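PDB 7JQP: encapsidation protein from Lactococcus phage asccphi28, which probably serves as the ring-forming ATPase of the phage DNA-packaging motor, coupling ATP hydrolysis to translocation of the genome. Local coordinates for residues I150-M155 with V190-N195; K265-K270 with E294-V299; K269-L274 with E307-F312. All coordinates share one frame; numbering follows the deposited sequence.

All three contacts are partly buried: Asp151 and Glu192 in interaction 1, Tyr296 and Gln298 in 2, Leu274 and Val311 in 3 lie buried beside exposed Arg152, Lys265 and Thr310. Interaction 1 lies near the centre of the chain, where two loops leave neighbouring parallel strands of the large ATPase sheet; it combines sparse van der Waals contact of a valine methyl with backbone and a long ion pair. Interactions 2 and 3 belong to the smaller C-terminal sheet, both draw on the chain around Lys269 and Lys270, and touch where Gln298 OE1 packs on Pro271. Interaction 2 lays a loop over strand 293-300 through stacked tyrosines; only interaction 3, a parallel strand pairing, has hydrogen bonds between its segments.

Interaction 1 (I150-M155 with V190-N195); sequences IDRSIM and VGENFN
Val190 makes the van der Waals part of this contact, through its CG1 methyl alone. That methyl lies 3.6 Å from Ile150 O and 3.9 Å from Asp151 CA, and it also meets the CB of Asp151, so it rests against the backbone at the start of segment 150-155. The placement follows from chi1 of 58°, which sets CG1 between the backbone N and the carbonyl carbon of Val190 while CG2 lies anti to the backbone N, away from 150-155.

The charged part joins Arg152 and Glu192. Arg152 runs extended from CG to NE, and the extension carries its guanidinium toward the carboxylate. Even so, NE stays 4.0 Å from Glu192 OE1, and the two flat groups stand 80° apart. With OE1 displaced from the plane of the guanidinium, none of the N-H groups is aimed at it, and the long salt bridge is purely electrostatic. Arg260 also comes close to the Arg152 guanidinium, a second positive group that the carboxylate may help to offset.

Hydrogen bonds act within 150-155 rather than across the contact. Asp151 OD1 accepts from Ile154 N at 3.0 Å, an Asx motif in which the donor comes from above the carboxylate plane. The backbone N of Met155, a selenomethionine, bonds back to Asp151 O at 2.9 Å, closing the same turn. The other carboxylate oxygen, OD2 of Asp151, forms a salt bridge with Arg28, which belongs to the segment that fits a P-loop pattern.

Both segments are loops at the ends of parallel strands of the large sheet: 150-155 follows strand 140-145 and leads to helix 164-175, while 190-195 follows the adjacent strand 183-188 and runs into helix 196-201, where Asn195 occupies the N-cap and its OD1 accepts from Phe198 N.

Interaction 2 (K265-K270 with E294-V299); sequences KHYGKK and EYYYQV
An offset aromatic stack between Tyr267 and Tyr296 fastens the loop before strand 273-277 onto strand 293-300 of the smaller sheet. The ring centroids are 4.9 Å apart and the planes meet at 25°. Much of the overlap comes from Tyr267 CB rather than its ring: it sits 3.4 Å from the centroid of the Tyr296 ring, only 14° off the normal, a CH-pi contact over the middle of one face. With CG anti to the backbone N (chi1 -174°), the Tyr267 ring continues past that face, and its CG approaches CD1 of Tyr296 at 3.9 Å.

Lys265 approaches Tyr296 at the edge instead. Its CG lies 3.5 Å from Tyr296 CE2, the two side chains running side by side in the same direction. Farther along the strand, Gln298 NE2 comes close to Tyr267 O, but the angle is too poor for a hydrogen bond; its OE1 bonds to Tyr300 OH.

Tyr348, from strand 348-349, which pairs with 293-300, meets the Tyr296 ring as well. The arrangement is that of a loop laid over one face of a beta-sheet and anchored there by stacked aromatic side chains.

Interaction 3 (K269-L274 with E307-F312); sequences KKPKLL and ENITVF
Leu274 O receives the shortest polar bond here, from Phe312 N at 2.8 Å, with the donor tilted 26° from the carbonyl plane. The same oxygen takes a CA-H...O contact from Val311 CA at 3.2 Å and lies at the edge of the Phe312 ring, 3.4 Å from CD2. A second backbone bond runs from Leu274 N to Thr310 O, 3.1 Å long and rather bent at the hydrogen (136°).

Together the two bonds make a parallel bridge in which Leu274 pairs with Val311, bonding to the residues on either side of it. Strand 311-313 thus joins strand 273-277 in the smaller mixed sheet, and its other edge is bonded to strand 324-325 through Val311 and Val324.

Ile309, just ahead of the bridge, supplies most of the aliphatic surface that 307-312 brings, with two branches that diverge. Its CG2, anti to the backbone N, meets Leu274 CD1 at 3.4 Å, the two side chains crossing at about a right angle. CG1 takes the other direction, beside the backbone N (chi1 -59°), and carries CD1 to Pro271, nearest its carbonyl O at 3.4 Å, with the ring CD at 4.0 Å and CB of Lys270 nearby. On the face it shares with Val311, Leu274 sets its CB 4.0 Å from CG2 of that valine; Leu303, Leu306 and Tyr300 also touch the Leu274 side chain.

Interaction 1 (I150-M155 with V190-N195)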
loop_
_atom_site.group_PDB
_atom_site.type_symbol
_atom_site.label_atom_id
_atom_site.label_comp_id
_atom_site.label_asym_id
_atom_site.label_seq_id
_atom_site.Cartn_x
_atom_site.Cartn_y
_atom_site.Cartn_z
ATOM N N ILE A 150 -23.052 7.625 6.719
ATOM C CA ILE A 150 -21.890 8.325 6.191
ATOM C C ILE A 150 -22.111 9.831 6.263
ATOM O O ILE A 150 -23.211 10.336 5.999
ATOM C CB ILE A 150 -21.606 7.875 4.749
ATOM C CG1 ILE A 150 -21.302 6.376 4.721
ATOM C CG2 ILE A 150 -20.430 8.650 4.166
ATOM C CD1 ILE A 150 -21.054 5.809 3.338
ATOM N N ASP A 151 -21.052 10.556 6.615
ATOM C CA ASP A 151 -21.051 12.013 6.626
ATOM C C ASP A 151 -20.350 12.513 5.370
ATOM O O ASP A 151 -19.168 12.222 5.156
ATOM C CB ASP A 151 -20.353 12.535 7.882
ATOM C CG ASP A 151 -20.398 14.045 7.997
ATOM O OD1 ASP A 151 -20.201 14.734 6.975
ATOM O OD2 ASP A 151 -20.638 14.546 9.115
ATOM N N ARG A 152 -21.079 13.269 4.543
ATOM C CA ARG A 152 -20.495 13.774 3.303
ATOM C C ARG A 152 -19.415 14.812 3.582
ATOM O O ARG A 152 -18.408 14.876 2.867
ATOM C CB ARG A 152 -21.583 14.375 2.412
ATOM C CG ARG A 152 -22.701 13.414 2.033
ATOM C CD ARG A 152 -23.698 14.075 1.083
ATOM N NE ARG A 152 -24.887 13.252 0.867
ATOM C CZ ARG A 152 -25.901 13.586 0.072
ATOM N NH1 ARG A 152 -25.878 14.732 -0.595
ATOM N NH2 ARG A 152 -26.939 12.770 -0.057
ATOM N N SER A 153 -19.607 15.637 4.613
ATOM C CA SER A 153 -18.630 16.675 4.924
ATOM C C SER A 153 -17.292 16.064 5.322
ATOM O O SER A 153 -16.246 16.416 4.763
ATOM C CB SER A 153 -19.167 17.583 6.029
ATOM O OG SER A 153 -20.411 18.155 5.657
ATOM N N ILE A 154 -17.301 15.146 6.295
ATOM C CA ILE A 154 -16.048 14.538 6.733
ATOM C C ILE A 154 -15.461 13.642 5.646
ATOM O O ILE A 154 -14.247 13.654 5.411
ATOM C CB ILE A 154 -16.226 13.777 8.069
ATOM C CG1 ILE A 154 -16.434 14.786 9.207
ATOM C CG2 ILE A 154 -15.070 12.829 8.335
ATOM C CD1 ILE A 154 -16.549 14.162 10.586
HETATM N N MSE A 155 -16.293 12.853 4.976
HETATM C CA MSE A 155 -15.808 11.963 3.921
HETATM C C MSE A 155 -16.422 12.329 2.578
HETATM O O MSE A 155 -17.642 12.268 2.412
HETATM C CB MSE A 155 -16.120 10.506 4.273
HETATM C CG MSE A 155 -15.350 10.004 5.483
HETATM SE SE MSE A 155 -15.814 8.191 6.019
HETATM C CE MSE A 155 -14.785 8.107 7.675
ATOM N N VAL A 190 -24.637 12.143 11.809
ATOM C CA VAL A 190 -25.563 12.870 10.952
ATOM C C VAL A 190 -26.730 11.955 10.608
ATOM O O VAL A 190 -26.571 10.742 10.449
ATOM C CB VAL A 190 -24.862 13.389 9.673
ATOM C CG1 VAL A 190 -24.247 12.237 8.890
ATOM C CG2 VAL A 190 -25.839 14.175 8.812
ATOM N N GLY A 191 -27.919 12.552 10.492
ATOM C CA GLY A 191 -29.122 11.811 10.154
ATOM C C GLY A 191 -29.769 12.251 8.854
ATOM O O GLY A 191 -30.129 13.422 8.696
ATOM N N GLU A 192 -29.915 11.317 7.915
ATOM C CA GLU A 192 -30.475 11.617 6.605
ATOM C C GLU A 192 -31.201 10.404 6.044
ATOM O O GLU A 192 -31.043 9.282 6.531
ATOM C CB GLU A 192 -29.375 12.043 5.623
ATOM C CG GLU A 192 -28.356 10.939 5.382
ATOM C CD GLU A 192 -27.384 11.266 4.275
ATOM O OE1 GLU A 192 -27.174 12.468 4.004
ATOM O OE2 GLU A 192 -26.832 10.321 3.675
ATOM N N ASN A 193 -32.029 10.652 5.032
ATOM C CA ASN A 193 -32.717 9.598 4.305
ATOM C C ASN A 193 -31.866 9.147 3.114
ATOM O O ASN A 193 -30.769 9.655 2.876
ATOM C CB ASN A 193 -34.089 10.091 3.865
ATOM C CG ASN A 193 -35.097 10.086 4.996
ATOM O OD1 ASN A 193 -35.316 9.068 5.653
ATOM N ND2 ASN A 193 -35.692 11.244 5.253
ATOM N N PHE A 194 -32.371 8.162 2.364
ATOM C CA PHE A 194 -31.702 7.634 1.175
ATOM C C PHE A 194 -30.409 6.904 1.529
ATOM O O PHE A 194 -29.450 6.912 0.753
ATOM C CB PHE A 194 -31.414 8.743 0.158
ATOM C CG PHE A 194 -32.632 9.246 -0.577
ATOM C CD1 PHE A 194 -33.076 8.628 -1.737
ATOM C CD2 PHE A 194 -33.336 10.335 -0.094
ATOM C CE1 PHE A 194 -34.193 9.101 -2.409
ATOM C CE2 PHE A 194 -34.454 10.805 -0.754
ATOM C CZ PHE A 194 -34.886 10.188 -1.911
ATOM N N ASN A 195 -30.374 6.259 2.695
ATOM C CA ASN A 195 -29.253 5.431 3.111
ATOM C C ASN A 195 -29.729 4.010 3.385
ATOM O O ASN A 195 -30.861 3.806 3.836
ATOM C CB ASN A 195 -28.579 6.007 4.364
ATOM C CG ASN A 195 -29.482 5.978 5.580
ATOM O OD1 ASN A 195 -29.602 4.951 6.249
ATOM N ND2 ASN A 195 -30.125 7.104 5.874
#

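Interaction 2 (K265-K270 with E294-V299)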
loop_
_atom_site.group_PDB
_atom_site.type_symbol
_atom_site.label_atom_id
_atom_site.label_comp_id
_atom_site.label_asym_id
_atom_site.label_seq_id
_atom_site.Cartn_x
_atom_site.Cartn_y
_atom_site.Cartn_z
ATOM N N LYS A 265 -45.709 12.108 -5.052
ATOM C CA LYS A 265 -46.837 12.425 -5.924
ATOM C C LYS A 265 -47.419 11.113 -6.446
ATOM O O LYS A 265 -46.743 10.080 -6.465
ATOM C CB LYS A 265 -46.404 13.311 -7.103
ATOM C CG LYS A 265 -47.538 13.879 -7.958
ATOM C CD LYS A 265 -48.178 15.114 -7.348
ATOM C CE LYS A 265 -47.343 16.363 -7.659
ATOM N NZ LYS A 265 -47.884 17.583 -6.995
ATOM N N HIS A 266 -48.690 11.159 -6.853
ATOM C CA HIS A 266 -49.398 9.994 -7.368
ATOM C C HIS A 266 -49.777 10.184 -8.832
ATOM O O HIS A 266 -50.270 11.247 -9.224
ATOM C CB HIS A 266 -50.667 9.706 -6.563
ATOM C CG HIS A 266 -51.470 8.567 -7.106
ATOM N ND1 HIS A 266 -52.562 8.750 -7.926
ATOM C CD2 HIS A 266 -51.324 7.229 -6.966
ATOM C CE1 HIS A 266 -53.059 7.573 -8.261
ATOM N NE2 HIS A 266 -52.329 6.635 -7.687
ATOM N N TYR A 267 -49.567 9.136 -9.635
ATOM C CA TYR A 267 -49.884 9.133 -11.061
ATOM C C TYR A 267 -50.818 7.965 -11.354
ATOM O O TYR A 267 -50.500 6.813 -11.035
ATOM C CB TYR A 267 -48.603 9.035 -11.896
ATOM C CG TYR A 267 -48.790 9.167 -13.392
ATOM C CD1 TYR A 267 -49.554 10.190 -13.936
ATOM C CD2 TYR A 267 -48.177 8.277 -14.262
ATOM C CE1 TYR A 267 -49.716 10.311 -15.303
ATOM C CE2 TYR A 267 -48.319 8.397 -15.625
ATOM C CZ TYR A 267 -49.100 9.408 -16.143
ATOM O OH TYR A 267 -49.250 9.526 -17.506
ATOM N N GLY A 268 -51.963 8.264 -11.968
ATOM C CA GLY A 268 -52.970 7.239 -12.188
ATOM C C GLY A 268 -52.588 6.212 -13.239
ATOM O O GLY A 268 -52.917 5.031 -13.106
ATOM N N LYS A 269 -51.911 6.638 -14.301
ATOM C CA LYS A 269 -51.686 5.735 -15.423
ATOM C C LYS A 269 -50.891 4.508 -14.980
ATOM O O LYS A 269 -50.137 4.542 -14.002
ATOM C CB LYS A 269 -50.940 6.442 -16.560
ATOM C CG LYS A 269 -51.744 7.497 -17.313
ATOM C CD LYS A 269 -52.970 6.921 -18.004
ATOM C CE LYS A 269 -53.906 8.037 -18.452
ATOM N NZ LYS A 269 -55.178 7.509 -19.013
ATOM N N LYS A 270 -51.060 3.418 -15.727
ATOM C CA LYS A 270 -50.415 2.162 -15.385
ATOM C C LYS A 270 -48.910 2.248 -15.630
ATOM O O LYS A 270 -48.452 3.018 -16.479
ATOM C CB LYS A 270 -51.029 1.015 -16.181
ATOM C CG LYS A 270 -52.500 0.801 -15.836
ATOM C CD LYS A 270 -53.173 -0.235 -16.715
ATOM C CE LYS A 270 -54.607 -0.498 -16.257
ATOM N NZ LYS A 270 -55.502 0.679 -16.437
ATOM N N GLU A 294 -41.564 12.611 -16.921
ATOM C CA GLU A 294 -41.764 12.594 -15.474
ATOM C C GLU A 294 -41.796 11.158 -14.963
ATOM O O GLU A 294 -42.315 10.267 -15.641
ATOM C CB GLU A 294 -43.055 13.310 -15.083
ATOM C CG GLU A 294 -43.010 14.000 -13.750
ATOM C CD GLU A 294 -43.931 15.213 -13.680
ATOM O OE1 GLU A 294 -45.057 15.158 -14.220
ATOM O OE2 GLU A 294 -43.508 16.227 -13.089
ATOM N N TYR A 295 -41.177 10.921 -13.806
ATOM C CA TYR A 295 -41.044 9.583 -13.239
ATOM C C TYR A 295 -41.864 9.444 -11.963
ATOM O O TYR A 295 -41.800 10.306 -11.081
ATOM C CB TYR A 295 -39.569 9.288 -12.963
ATOM C CG TYR A 295 -38.712 9.376 -14.205
ATOM C CD1 TYR A 295 -38.550 8.280 -15.039
ATOM C CD2 TYR A 295 -38.073 10.563 -14.549
ATOM C CE1 TYR A 295 -37.770 8.356 -16.176
ATOM C CE2 TYR A 295 -37.290 10.649 -15.686
ATOM C CZ TYR A 295 -37.142 9.543 -16.495
ATOM O OH TYR A 295 -36.365 9.623 -17.629
ATOM N N TYR A 296 -42.608 8.342 -11.858
ATOM C CA TYR A 296 -43.342 8.001 -10.647
ATOM C C TYR A 296 -43.011 6.569 -10.257
ATOM O O TYR A 296 -43.077 5.663 -11.093
ATOM C CB TYR A 296 -44.856 8.137 -10.827
ATOM C CG TYR A 296 -45.341 9.536 -11.101
ATOM C CD1 TYR A 296 -45.129 10.139 -12.331
ATOM C CD2 TYR A 296 -46.024 10.254 -10.128
ATOM C CE1 TYR A 296 -45.582 11.416 -12.585
ATOM C CE2 TYR A 296 -46.484 11.530 -10.373
ATOM C CZ TYR A 296 -46.259 12.107 -11.604
ATOM O OH TYR A 296 -46.710 13.382 -11.855
ATOM N N TYR A 297 -42.665 6.367 -8.990
ATOM C CA TYR A 297 -42.343 5.052 -8.450
ATOM C C TYR A 297 -43.517 4.593 -7.600
ATOM O O TYR A 297 -43.884 5.268 -6.631
ATOM C CB TYR A 297 -41.056 5.104 -7.628
ATOM C CG TYR A 297 -39.796 5.145 -8.465
ATOM C CD1 TYR A 297 -39.715 5.947 -9.595
ATOM C CD2 TYR A 297 -38.687 4.388 -8.118
ATOM C CE1 TYR A 297 -38.569 5.985 -10.361
ATOM C CE2 TYR A 297 -37.533 4.423 -8.878
ATOM C CZ TYR A 297 -37.480 5.225 -9.998
ATOM O OH TYR A 297 -36.336 5.265 -10.761
ATOM N N GLN A 298 -44.099 3.448 -7.956
ATOM C CA GLN A 298 -45.326 2.982 -7.332
ATOM C C GLN A 298 -45.184 1.529 -6.897
ATOM O O GLN A 298 -44.313 0.794 -7.370
ATOM C CB GLN A 298 -46.533 3.114 -8.280
ATOM C CG GLN A 298 -46.532 4.357 -9.152
ATOM C CD GLN A 298 -47.365 4.179 -10.413
ATOM O OE1 GLN A 298 -47.484 3.071 -10.940
ATOM N NE2 GLN A 298 -47.950 5.267 -10.897
ATOM N N VAL A 299 -46.075 1.129 -5.990
ATOM C CA VAL A 299 -46.150 -0.234 -5.478
ATOM C C VAL A 299 -47.574 -0.735 -5.663
ATOM O O VAL A 299 -48.532 -0.033 -5.318
ATOM C CB VAL A 299 -45.746 -0.304 -3.992
ATOM C CG1 VAL A 299 -45.699 -1.746 -3.518
ATOM C CG2 VAL A 299 -44.407 0.390 -3.781
#

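Interaction 3 (K269-L274 with E307-F312)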
loop_
_atom_site.group_PDB
_atom_site.type_symbol
_atom_site.label_atom_id
_atom_site.label_comp_id
_atom_site.label_asym_id
_atom_site.label_seq_id
_atom_site.Cartn_x
_atom_site.Cartn_y
_atom_site.Cartn_z
ATOM N N LYS A 269 -51.911 6.638 -14.301
ATOM C CA LYS A 269 -51.686 5.735 -15.423
ATOM C C LYS A 269 -50.891 4.508 -14.980
ATOM O O LYS A 269 -50.137 4.542 -14.002
ATOM C CB LYS A 269 -50.940 6.442 -16.560
ATOM C CG LYS A 269 -51.744 7.497 -17.313
ATOM C CD LYS A 269 -52.970 6.921 -18.004
ATOM C CE LYS A 269 -53.906 8.037 -18.452
ATOM N NZ LYS A 269 -55.178 7.509 -19.013
ATOM N N LYS A 270 -51.060 3.418 -15.727
ATOM C CA LYS A 270 -50.415 2.162 -15.385
ATOM C C LYS A 270 -48.910 2.248 -15.630
ATOM O O LYS A 270 -48.452 3.018 -16.479
ATOM C CB LYS A 270 -51.029 1.015 -16.181
ATOM C CG LYS A 270 -52.500 0.801 -15.836
ATOM C CD LYS A 270 -53.173 -0.235 -16.715
ATOM C CE LYS A 270 -54.607 -0.498 -16.257
ATOM N NZ LYS A 270 -55.502 0.679 -16.437
ATOM N N PRO A 271 -48.120 1.471 -14.894
ATOM C CA PRO A 271 -46.662 1.600 -14.987
ATOM C C PRO A 271 -46.101 1.018 -16.275
ATOM O O PRO A 271 -46.682 0.141 -16.918
ATOM C CB PRO A 271 -46.170 0.810 -13.769
ATOM C CG PRO A 271 -47.199 -0.285 -13.648
ATOM C CD PRO A 271 -48.511 0.436 -13.912
ATOM N N LYS A 272 -44.922 1.534 -16.638
ATOM C CA LYS A 272 -44.227 1.069 -17.834
ATOM C C LYS A 272 -43.708 -0.351 -17.653
ATOM O O LYS A 272 -43.784 -1.170 -18.577
ATOM C CB LYS A 272 -43.078 2.022 -18.158
ATOM C CG LYS A 272 -42.610 2.016 -19.602
ATOM C CD LYS A 272 -41.431 2.966 -19.774
ATOM C CE LYS A 272 -41.015 3.101 -21.229
ATOM N NZ LYS A 272 -40.357 4.416 -21.489
ATOM N N LEU A 273 -43.176 -0.663 -16.476
ATOM C CA LEU A 273 -42.629 -1.980 -16.195
ATOM C C LEU A 273 -42.906 -2.343 -14.745
ATOM O O LEU A 273 -43.180 -1.480 -13.908
ATOM C CB LEU A 273 -41.122 -2.037 -16.489
ATOM C CG LEU A 273 -40.213 -0.983 -15.857
ATOM C CD1 LEU A 273 -40.025 -1.193 -14.368
ATOM C CD2 LEU A 273 -38.857 -0.979 -16.568
ATOM N N LEU A 274 -42.837 -3.640 -14.460
ATOM C CA LEU A 274 -43.097 -4.167 -13.130
ATOM C C LEU A 274 -41.990 -5.134 -12.741
ATOM O O LEU A 274 -41.460 -5.860 -13.589
ATOM C CB LEU A 274 -44.448 -4.890 -13.062
ATOM C CG LEU A 274 -45.705 -4.044 -13.249
ATOM C CD1 LEU A 274 -46.847 -4.898 -13.772
ATOM C CD2 LEU A 274 -46.094 -3.386 -11.936
ATOM N N GLU A 307 -52.505 -6.875 -16.864
ATOM C CA GLU A 307 -52.403 -8.217 -17.425
ATOM C C GLU A 307 -51.213 -8.340 -18.375
ATOM O O GLU A 307 -50.456 -9.317 -18.314
ATOM C CB GLU A 307 -53.697 -8.577 -18.151
ATOM C CG GLU A 307 -54.972 -8.582 -17.317
ATOM C CD GLU A 307 -55.606 -7.205 -17.195
ATOM O OE1 GLU A 307 -55.019 -6.228 -17.707
ATOM O OE2 GLU A 307 -56.741 -7.121 -16.681
ATOM N N ASN A 308 -51.033 -7.364 -19.266
ATOM C CA ASN A 308 -50.026 -7.463 -20.313
ATOM C C ASN A 308 -48.732 -6.726 -19.990
ATOM O O ASN A 308 -47.813 -6.735 -20.817
ATOM C CB ASN A 308 -50.579 -6.929 -21.642
ATOM C CG ASN A 308 -51.786 -7.704 -22.128
ATOM O OD1 ASN A 308 -51.802 -8.935 -22.101
ATOM N ND2 ASN A 308 -52.805 -6.983 -22.582
ATOM N N ILE A 309 -48.630 -6.088 -18.824
ATOM C CA ILE A 309 -47.393 -5.405 -18.465
ATOM C C ILE A 309 -46.344 -6.438 -18.075
ATOM O O ILE A 309 -46.621 -7.372 -17.311
ATOM C CB ILE A 309 -47.639 -4.398 -17.331
ATOM C CG1 ILE A 309 -48.686 -3.370 -17.769
ATOM C CG2 ILE A 309 -46.334 -3.715 -16.944
ATOM C CD1 ILE A 309 -49.020 -2.325 -16.719
ATOM N N THR A 310 -45.129 -6.270 -18.594
ATOM C CA THR A 310 -44.063 -7.226 -18.325
ATOM C C THR A 310 -43.645 -7.157 -16.861
ATOM O O THR A 310 -43.613 -6.082 -16.255
ATOM C CB THR A 310 -42.856 -6.955 -19.225
ATOM O OG1 THR A 310 -42.147 -5.803 -18.748
ATOM C CG2 THR A 310 -43.298 -6.721 -20.668
ATOM N N VAL A 311 -43.326 -8.317 -16.292
ATOM C CA VAL A 311 -42.927 -8.440 -14.896
ATOM C C VAL A 311 -41.539 -9.057 -14.837
ATOM O O VAL A 311 -41.268 -10.053 -15.516
ATOM C CB VAL A 311 -43.927 -9.289 -14.090
ATOM C CG1 VAL A 311 -43.441 -9.453 -12.656
ATOM C CG2 VAL A 311 -45.307 -8.660 -14.132
ATOM N N PHE A 312 -40.659 -8.462 -14.040
ATOM C CA PHE A 312 -39.306 -8.964 -13.846
ATOM C C PHE A 312 -39.182 -9.546 -12.450
ATOM O O PHE A 312 -39.567 -8.906 -11.467
ATOM C CB PHE A 312 -38.283 -7.844 -14.083
ATOM C CG PHE A 312 -38.256 -7.410 -15.502
ATOM C CD1 PHE A 312 -37.462 -8.071 -16.421
ATOM C CD2 PHE A 312 -39.075 -6.382 -15.935
ATOM C CE1 PHE A 312 -37.490 -7.722 -17.740
ATOM C CE2 PHE A 312 -39.085 -6.001 -17.249
ATOM C CZ PHE A 312 -38.365 -6.722 -18.160
#